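Local coordinates for protein TCR beta chain (Gallus gallus, PDB 6LIR) that forms the beta half of a chicken alpha-beta T-cell receptor, which probably recognises peptide antigen held by MHC molecules, at residues 40-52 / 57-71. Numbering follows the deposited sequence.
Sequences LQLIYSSYGVKQE and IHTGYEAKRSSQEVF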
ATOM      1  N   LEU B  40      -4.233  -2.759 -14.621  1.00 44.30           N
ATOM      2  CA  LEU B  40      -4.170  -1.337 -14.942  1.00 46.35           C
ATOM      3  C   LEU B  40      -4.733  -1.136 -16.340  1.00 46.80           C
ATOM      4  O   LEU B  40      -4.187  -1.672 -17.310  1.00 46.12           O
ATOM      5  CB  LEU B  40      -2.733  -0.815 -14.874  1.00 46.80           C
ATOM      6  CG  LEU B  40      -2.072  -0.678 -13.503  1.00 49.87           C
ATOM      7  CD1 LEU B  40      -0.577  -0.461 -13.670  1.00 50.47           C
ATOM      8  CD2 LEU B  40      -2.695   0.460 -12.710  1.00 44.65           C
ATOM      9  N   GLN B  41      -5.803  -0.356 -16.451  1.00 44.09           N
ATOM     10  CA  GLN B  41      -6.495  -0.176 -17.718  1.00 50.04           C
ATOM     11  C   GLN B  41      -6.446   1.286 -18.130  1.00 46.66           C
ATOM     12  O   GLN B  41      -6.819   2.171 -17.351  1.00 45.97           O
ATOM     13  CB  GLN B  41      -7.944  -0.650 -17.616  1.00 52.20           C
ATOM     14  CG  GLN B  41      -8.090  -2.080 -17.139  1.00 51.62           C
ATOM     15  CD  GLN B  41      -9.537  -2.517 -17.055  1.00 63.44           C
ATOM     16  OE1 GLN B  41     -10.020  -2.892 -15.986  1.00 68.25           O
ATOM     17  NE2 GLN B  41     -10.237  -2.473 -18.183  1.00 60.40           N
ATOM     18  N   LEU B  42      -5.975   1.527 -19.351  1.00 46.46           N
ATOM     19  CA  LEU B  42      -5.889   2.875 -19.904  1.00 45.61           C
ATOM     20  C   LEU B  42      -7.274   3.484 -20.097  1.00 45.77           C
ATOM     21  O   LEU B  42      -8.101   2.951 -20.845  1.00 50.96           O
ATOM     22  CB  LEU B  42      -5.119   2.869 -21.219  1.00 46.82           C
ATOM     23  CG  LEU B  42      -4.776   4.291 -21.672  1.00 48.13           C
ATOM     24  CD1 LEU B  42      -3.493   4.768 -21.017  1.00 45.30           C
ATOM     25  CD2 LEU B  42      -4.669   4.370 -23.186  1.00 52.80           C
ATOM     26  N   ILE B  43      -7.517   4.603 -19.423  1.00 45.43           N
ATOM     27  CA  ILE B  43      -8.753   5.367 -19.583  1.00 42.31           C
ATOM     28  C   ILE B  43      -8.641   6.349 -20.737  1.00 43.75           C
ATOM     29  O   ILE B  43      -9.492   6.380 -21.630  1.00 41.32           O
ATOM     30  CB  ILE B  43      -9.093   6.102 -18.271  1.00 41.99           C
ATOM     31  CG1 ILE B  43      -9.053   5.142 -17.082  1.00 40.18           C
ATOM     32  CG2 ILE B  43     -10.454   6.779 -18.377  1.00 42.84           C
ATOM     33  CD1 ILE B  43      -9.219   5.843 -15.756  1.00 42.42           C
ATOM     34  N   TYR B  44      -7.590   7.163 -20.724  1.00 44.01           N
ATOM     35  CA  TYR B  44      -7.365   8.198 -21.718  1.00 41.78           C
ATOM     36  C   TYR B  44      -5.870   8.454 -21.767  1.00 43.85           C
ATOM     37  O   TYR B  44      -5.192   8.387 -20.739  1.00 38.54           O
ATOM     38  CB  TYR B  44      -8.096   9.496 -21.351  1.00 42.67           C
ATOM     39  CG  TYR B  44      -9.319   9.825 -22.176  1.00 42.76           C
ATOM     40  CD1 TYR B  44      -9.200  10.417 -23.428  1.00 47.85           C
ATOM     41  CD2 TYR B  44     -10.594   9.570 -21.691  1.00 47.91           C
ATOM     42  CE1 TYR B  44     -10.321  10.730 -24.181  1.00 48.38           C
ATOM     43  CE2 TYR B  44     -11.720   9.878 -22.435  1.00 50.49           C
ATOM     44  CZ  TYR B  44     -11.577  10.459 -23.679  1.00 52.55           C
ATOM     45  OH  TYR B  44     -12.695  10.766 -24.420  1.00 56.17           O
ATOM     46  N   SER B  45      -5.361   8.746 -22.958  1.00 36.32           N
ATOM     47  CA  SER B  45      -3.961   9.098 -23.132  1.00 38.50           C
ATOM     48  C   SER B  45      -3.869  10.364 -23.970  1.00 39.92           C
ATOM     49  O   SER B  45      -4.867  10.862 -24.496  1.00 41.45           O
ATOM     50  CB  SER B  45      -3.172   7.959 -23.792  1.00 41.05           C
ATOM     51  OG  SER B  45      -3.538   7.808 -25.155  1.00 38.74           O
ATOM     52  N   SER B  46      -2.645  10.865 -24.117  1.00 37.38           N
ATOM     53  CA  SER B  46      -2.404  12.099 -24.850  1.00 39.16           C
ATOM     54  C   SER B  46      -0.994  12.057 -25.408  1.00 41.98           C
ATOM     55  O   SER B  46      -0.037  11.845 -24.656  1.00 40.69           O
ATOM     56  CB  SER B  46      -2.575  13.323 -23.939  1.00 44.50           C
ATOM     57  OG  SER B  46      -2.114  14.504 -24.576  1.00 44.93           O
ATOM     58  N   TYR B  47      -0.860  12.277 -26.712  1.00 41.97           N
ATOM     59  CA  TYR B  47       0.451  12.289 -27.343  1.00 43.61           C
ATOM     60  C   TYR B  47       1.069  13.677 -27.371  1.00 44.76           C
ATOM     61  O   TYR B  47       2.221  13.818 -27.793  1.00 45.87           O
ATOM     62  CB  TYR B  47       0.366  11.741 -28.779  1.00 51.90           C
ATOM     63  CG  TYR B  47      -0.184  10.332 -28.903  1.00 55.79           C
ATOM     64  CD1 TYR B  47       0.015   9.388 -27.901  1.00 56.94           C
ATOM     65  CD2 TYR B  47      -0.892   9.941 -30.036  1.00 59.58           C
ATOM     66  CE1 TYR B  47      -0.487   8.097 -28.020  1.00 59.92           C
ATOM     67  CE2 TYR B  47      -1.396   8.656 -30.164  1.00 57.48           C
ATOM     68  CZ  TYR B  47      -1.190   7.738 -29.151  1.00 64.84           C
ATOM     69  OH  TYR B  47      -1.688   6.459 -29.270  1.00 68.57           O
ATOM     70  N   GLY B  48       0.350  14.686 -26.899  1.00 45.86           N
ATOM     71  CA  GLY B  48       0.818  16.055 -26.973  1.00 44.47           C
ATOM     72  C   GLY B  48      -0.283  17.010 -26.568  1.00 42.28           C
ATOM     73  O   GLY B  48      -1.412  16.606 -26.267  1.00 45.37           O
ATOM     74  N   VAL B  49       0.083  18.294 -26.546  1.00 43.37           N
ATOM     75  CA  VAL B  49      -0.860  19.341 -26.166  1.00 47.56           C
ATOM     76  C   VAL B  49      -2.112  19.276 -27.030  1.00 48.41           C
ATOM     77  O   VAL B  49      -2.042  19.133 -28.258  1.00 48.52           O
ATOM     78  CB  VAL B  49      -0.197  20.725 -26.256  1.00 53.83           C
ATOM     79  CG1 VAL B  49      -1.136  21.796 -25.728  1.00 51.14           C
ATOM     80  CG2 VAL B  49       1.111  20.739 -25.474  1.00 52.93           C
ATOM     81  N   LYS B  50      -3.271  19.392 -26.378  1.00 50.34           N
ATOM     82  CA  LYS B  50      -4.580  19.397 -27.036  1.00 50.57           C
ATOM     83  C   LYS B  50      -4.784  18.185 -27.944  1.00 54.32           C
ATOM     84  O   LYS B  50      -5.517  18.253 -28.933  1.00 52.28           O
ATOM     85  CB  LYS B  50      -4.791  20.695 -27.821  1.00 53.67           C
ATOM     86  CG  LYS B  50      -5.006  21.920 -26.945  1.00 55.77           C
ATOM     87  CD  LYS B  50      -4.614  23.201 -27.669  1.00 63.14           C
ATOM     88  CE  LYS B  50      -4.987  24.429 -26.855  1.00 66.26           C
ATOM     89  NZ  LYS B  50      -6.462  24.607 -26.769  1.00 76.70           N
ATOM     90  N   GLN B  51      -4.142  17.065 -27.613  1.00 47.69           N
ATOM     91  CA  GLN B  51      -4.397  15.782 -28.254  1.00 45.70           C
ATOM     92  C   GLN B  51      -4.836  14.786 -27.189  1.00 47.49           C
ATOM     93  O   GLN B  51      -4.189  14.673 -26.144  1.00 46.28           O
ATOM     94  CB  GLN B  51      -3.150  15.268 -28.982  1.00 43.74           C
ATOM     95  CG  GLN B  51      -3.421  14.190 -30.030  1.00 48.67           C
ATOM     96  CD  GLN B  51      -3.688  12.820 -29.422  1.00 48.97           C
ATOM     97  OE1 GLN B  51      -3.057  12.428 -28.439  1.00 43.70           O
ATOM     98  NE2 GLN B  51      -4.630  12.089 -30.006  1.00 48.42           N
ATOM     99  N   GLU B  52      -5.934  14.079 -27.445  1.00 46.82           N
ATOM    100  CA  GLU B  52      -6.422  13.050 -26.537  1.00 44.13           C
ATOM    101  C   GLU B  52      -6.773  11.789 -27.315  1.00 53.19           C
ATOM    102  O   GLU B  52      -7.151  11.849 -28.489  1.00 52.54           O
ATOM    103  CB  GLU B  52      -7.641  13.536 -25.742  1.00 48.24           C
ATOM    104  CG  GLU B  52      -7.362  14.745 -24.854  1.00 48.04           C
ATOM    105  CD  GLU B  52      -7.596  16.067 -25.567  1.00 53.21           C
ATOM    106  OE1 GLU B  52      -8.444  16.108 -26.485  1.00 48.55           O
ATOM    107  OE2 GLU B  52      -6.931  17.064 -25.210  1.00 48.75           O
ATOM    108  N   ILE B  57     -11.868   1.824 -21.785  1.00 64.87           N
ATOM    109  CA  ILE B  57     -12.856   1.968 -20.722  1.00 64.90           C
ATOM    110  C   ILE B  57     -13.222   3.438 -20.581  1.00 66.00           C
ATOM    111  O   ILE B  57     -13.581   3.901 -19.492  1.00 68.33           O
ATOM    112  CB  ILE B  57     -12.336   1.397 -19.391  1.00 65.88           C
ATOM    113  CG1 ILE B  57     -11.013   2.058 -19.005  1.00 60.24           C
ATOM    114  CG2 ILE B  57     -12.167  -0.110 -19.488  1.00 67.68           C
ATOM    115  CD1 ILE B  57     -10.601   1.791 -17.578  1.00 54.60           C
ATOM    116  N   HIS B  58     -13.140   4.178 -21.689  1.00 69.04           N
ATOM    117  CA  HIS B  58     -13.311   5.624 -21.646  1.00 72.16           C
ATOM    118  C   HIS B  58     -14.755   6.046 -21.411  1.00 70.63           C
ATOM    119  O   HIS B  58     -14.987   7.189 -21.004  1.00 68.56           O
ATOM    120  CB  HIS B  58     -12.835   6.232 -22.964  1.00 68.02           C
ATOM    121  CG  HIS B  58     -13.769   5.977 -24.108  1.00 74.27           C
ATOM    122  ND1 HIS B  58     -14.873   6.766 -24.360  1.00 75.19           N
ATOM    123  CD2 HIS B  58     -13.778   5.008 -25.053  1.00 75.45           C
ATOM    124  CE1 HIS B  58     -15.515   6.299 -25.416  1.00 76.07           C
ATOM    125  NE2 HIS B  58     -14.869   5.233 -25.857  1.00 72.39           N
ATOM    126  N   THR B  59     -15.723   5.164 -21.662  1.00 70.67           N
ATOM    127  CA  THR B  59     -17.126   5.503 -21.442  1.00 70.75           C
ATOM    128  C   THR B  59     -17.357   5.919 -19.997  1.00 71.04           C
ATOM    129  O   THR B  59     -17.163   5.125 -19.071  1.00 69.95           O
ATOM    130  CB  THR B  59     -18.028   4.330 -21.815  1.00 74.97           C
ATOM    131  OG1 THR B  59     -17.949   4.104 -23.227  1.00 80.92           O
ATOM    132  CG2 THR B  59     -19.470   4.643 -21.445  1.00 75.03           C
ATOM    133  N   GLY B  60     -17.772   7.168 -19.808  1.00 64.21           N
ATOM    134  CA  GLY B  60     -17.883   7.758 -18.493  1.00 56.65           C
ATOM    135  C   GLY B  60     -16.811   8.777 -18.195  1.00 57.82           C
ATOM    136  O   GLY B  60     -16.801   9.335 -17.091  1.00 60.17           O
ATOM    137  N   TYR B  61     -15.915   9.046 -19.142  1.00 47.81           N
ATOM    138  CA  TYR B  61     -14.807   9.958 -18.918  1.00 48.49           C
ATOM    139  C   TYR B  61     -14.606  10.833 -20.143  1.00 52.00           C
ATOM    140  O   TYR B  61     -14.919  10.442 -21.270  1.00 52.59           O
ATOM    141  CB  TYR B  61     -13.494   9.210 -18.638  1.00 42.59           C
ATOM    142  CG  TYR B  61     -13.552   8.218 -17.503  1.00 43.22           C
ATOM    143  CD1 TYR B  61     -13.247   8.603 -16.205  1.00 47.59           C
ATOM    144  CD2 TYR B  61     -13.893   6.892 -17.731  1.00 46.32           C
ATOM    145  CE1 TYR B  61     -13.286   7.697 -15.165  1.00 43.16           C
ATOM    146  CE2 TYR B  61     -13.938   5.980 -16.696  1.00 47.40           C
ATOM    147  CZ  TYR B  61     -13.633   6.389 -15.415  1.00 45.51           C
ATOM    148  OH  TYR B  61     -13.675   5.489 -14.374  1.00 44.92           O
ATOM    149  N   GLU B  62     -14.064  12.020 -19.902  1.00 51.50           N
ATOM    150  CA  GLU B  62     -13.528  12.891 -20.931  1.00 48.56           C
ATOM    151  C   GLU B  62     -12.149  13.339 -20.472  1.00 48.05           C
ATOM    152  O   GLU B  62     -11.771  13.151 -19.312  1.00 46.05           O
ATOM    153  CB  GLU B  62     -14.448  14.089 -21.196  1.00 53.34           C
ATOM    154  CG  GLU B  62     -15.788  13.703 -21.803  1.00 56.48           C
ATOM    155  CD  GLU B  62     -16.649  14.906 -22.129  1.00 70.59           C
ATOM    156  OE1 GLU B  62     -16.089  15.953 -22.517  1.00 69.60           O
ATOM    157  OE2 GLU B  62     -17.888  14.806 -21.995  1.00 72.02           O
ATOM    158  N   ALA B  63     -11.382  13.930 -21.382  1.00 45.24           N
ATOM    159  CA  ALA B  63     -10.047  14.360 -21.004  1.00 44.21           C
ATOM    160  C   ALA B  63      -9.619  15.530 -21.870  1.00 44.26           C
ATOM    161  O   ALA B  63     -10.117  15.730 -22.982  1.00 47.38           O
ATOM    162  CB  ALA B  63      -9.033  13.215 -21.116  1.00 43.51           C
ATOM    163  N   LYS B  64      -8.684  16.304 -21.332  1.00 51.93           N
ATOM    164  CA  LYS B  64      -8.189  17.501 -21.997  1.00 55.08           C
ATOM    165  C   LYS B  64      -6.728  17.684 -21.628  1.00 52.27           C
ATOM    166  O   LYS B  64      -6.403  17.806 -20.443  1.00 50.01           O
ATOM    167  CB  LYS B  64      -8.998  18.742 -21.613  1.00 55.91           C
ATOM    168  CG  LYS B  64      -8.454  20.017 -22.247  1.00 58.02           C
ATOM    169  CD  LYS B  64      -9.418  21.174 -22.087  1.00 67.06           C
ATOM    170  CE  LYS B  64      -8.975  22.084 -20.960  1.00 72.65           C
ATOM    171  NZ  LYS B  64      -8.764  23.485 -21.414  1.00 76.51           N
ATOM    172  N   ARG B  65      -5.855  17.716 -22.628  1.00 46.07           N
ATOM    173  CA  ARG B  65      -4.453  18.045 -22.386  1.00 45.43           C
ATOM    174  C   ARG B  65      -4.332  19.543 -22.631  1.00 48.11           C
ATOM    175  O   ARG B  65      -4.088  20.003 -23.747  1.00 49.21           O
ATOM    176  CB  ARG B  65      -3.537  17.232 -23.294  1.00 43.60           C
ATOM    177  CG  ARG B  65      -2.061  17.543 -23.138  1.00 44.31           C
ATOM    178  CD  ARG B  65      -1.469  16.870 -21.910  1.00 41.73           C
ATOM    179  NE  ARG B  65      -0.023  17.054 -21.829  1.00 37.81           N
ATOM    180  CZ  ARG B  65       0.862  16.266 -22.431  1.00 42.82           C
ATOM    181  NH1 ARG B  65       2.163  16.502 -22.302  1.00 37.13           N
ATOM    182  NH2 ARG B  65       0.445  15.244 -23.167  1.00 45.89           N
ATOM    183  N   SER B  66      -4.524  20.315 -21.554  1.00 49.93           N
ATOM    184  CA  SER B  66      -4.587  21.767 -21.664  1.00 50.76           C
ATOM    185  C   SER B  66      -3.226  22.375 -21.970  1.00 51.66           C
ATOM    186  O   SER B  66      -3.151  23.460 -22.557  1.00 54.45           O
ATOM    187  CB  SER B  66      -5.161  22.366 -20.378  1.00 52.29           C
ATOM    188  OG  SER B  66      -4.355  22.040 -19.258  1.00 52.31           O
ATOM    189  N   SER B  67      -2.149  21.707 -21.572  1.00 48.30           N
ATOM    190  CA  SER B  67      -0.802  22.202 -21.818  1.00 44.00           C
ATOM    191  C   SER B  67       0.156  21.030 -21.685  1.00 47.49           C
ATOM    192  O   SER B  67      -0.236  19.921 -21.314  1.00 48.25           O
ATOM    193  CB  SER B  67      -0.434  23.326 -20.845  1.00 49.45           C
ATOM    194  OG  SER B  67      -0.394  22.840 -19.513  1.00 51.38           O
ATOM    195  N   GLN B  68       1.429  21.297 -21.989  1.00 48.27           N
ATOM    196  CA  GLN B  68       2.453  20.262 -21.894  1.00 47.95           C
ATOM    197  C   GLN B  68       2.531  19.663 -20.493  1.00 49.16           C
ATOM    198  O   GLN B  68       2.834  18.472 -20.345  1.00 46.67           O
ATOM    199  CB  GLN B  68       3.807  20.842 -22.309  1.00 48.22           C
ATOM    200  CG  GLN B  68       4.978  19.873 -22.239  1.00 50.89           C
ATOM    201  CD  GLN B  68       5.030  18.907 -23.413  1.00 58.68           C
ATOM    202  OE1 GLN B  68       4.008  18.592 -24.025  1.00 55.36           O
ATOM    203  NE2 GLN B  68       6.229  18.429 -23.730  1.00 56.72           N
ATOM    204  N   GLU B  69       2.234  20.453 -19.464  1.00 46.89           N
ATOM    205  CA  GLU B  69       2.433  20.021 -18.085  1.00 47.16           C
ATOM    206  C   GLU B  69       1.215  19.345 -17.470  1.00 43.33           C
ATOM    207  O   GLU B  69       1.365  18.626 -16.476  1.00 44.42           O
ATOM    208  CB  GLU B  69       2.825  21.216 -17.201  1.00 44.58           C
ATOM    209  CG  GLU B  69       4.133  21.889 -17.585  1.00 51.09           C
ATOM    210  CD  GLU B  69       3.957  22.917 -18.687  1.00 54.88           C
ATOM    211  OE1 GLU B  69       4.977  23.434 -19.191  1.00 59.37           O
ATOM    212  OE2 GLU B  69       2.797  23.201 -19.051  1.00 53.58           O
ATOM    213  N   VAL B  70       0.024  19.537 -18.032  1.00 39.80           N
ATOM    214  CA  VAL B  70      -1.222  19.250 -17.332  1.00 45.26           C
ATOM    215  C   VAL B  70      -2.124  18.411 -18.224  1.00 46.99           C
ATOM    216  O   VAL B  70      -2.367  18.766 -19.384  1.00 42.39           O
ATOM    217  CB  VAL B  70      -1.949  20.545 -16.914  1.00 44.38           C
ATOM    218  CG1 VAL B  70      -3.233  20.215 -16.169  1.00 44.61           C
ATOM    219  CG2 VAL B  70      -1.043  21.417 -16.064  1.00 44.19           C
ATOM    220  N   PHE B  71      -2.655  17.323 -17.665  1.00 37.62           N
ATOM    221  CA  PHE B  71      -3.585  16.443 -18.364  1.00 39.61           C
ATOM    222  C   PHE B  71      -4.779  16.215 -17.447  1.00 41.16           C
ATOM    223  O   PHE B  71      -4.641  15.602 -16.382  1.00 38.66           O
ATOM    224  CB  PHE B  71      -2.911  15.120 -18.730  1.00 40.61           C
ATOM    225  CG  PHE B  71      -3.712  14.260 -19.663  1.00 39.72           C
ATOM    226  CD1 PHE B  71      -4.591  14.825 -20.571  1.00 41.66           C
ATOM    227  CD2 PHE B  71      -3.576  12.880 -19.636  1.00 39.90           C
ATOM    228  CE1 PHE B  71      -5.325  14.029 -21.437  1.00 44.71           C
ATOM    229  CE2 PHE B  71      -4.306  12.079 -20.495  1.00 40.49           C
ATOM    230  CZ  PHE B  71      -5.182  12.653 -21.397  1.00 41.01           C
TER
HETATM  231  O   HOH W   1     -12.489  14.249 -24.156  1.00 52.76           O
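R65 and S46 meet between the two sheets of an immunoglobulin V domain, a worked example of how a sandwich closes at one border by side chains as well as by backbone. S46 OG accepts R65 NH2 at 3.0 Å, in the guanidinium plane, and hands its own proton to Q51 O at 2.6 Å, so one hydroxyl ties the arginine to the turn G48–Q51. With CG anti to the backbone N (chi1 178°) and a bend at chi2, R65 lays its CG against G48 O and sends NH1 to Q68 O. Its backbone is gripped too: R65 N runs almost straight to E52 OE2 (2.9 Å, 173°), and K50 N reaches R65 O at 2.8 Å. A methionine in place of R65 would probably leave S46 OG, Q68 O and D27 O without the N-H groups that reach them and let the 66–69 bend shift. Beside this site S46 CB lies over one face of the F71 ring, a CH-pi contact.

Back along strand 40-46, contacts turn apolar. A63 CB sits over one face of the Y44 ring, 3.8 Å from its centroid, and I43 CG2 lies 3.7 Å from the centroid of Y61.

A classic beta bulge sets I43 and Y44 both opposite W31 of strand 28-34. R65 NH2 also binds D27 O, Y61 OH bonds Y86 OH, and F71 meets W31, as strand 61-67, outermost beside 70-75, packs across from strands 40-46 and 28-34.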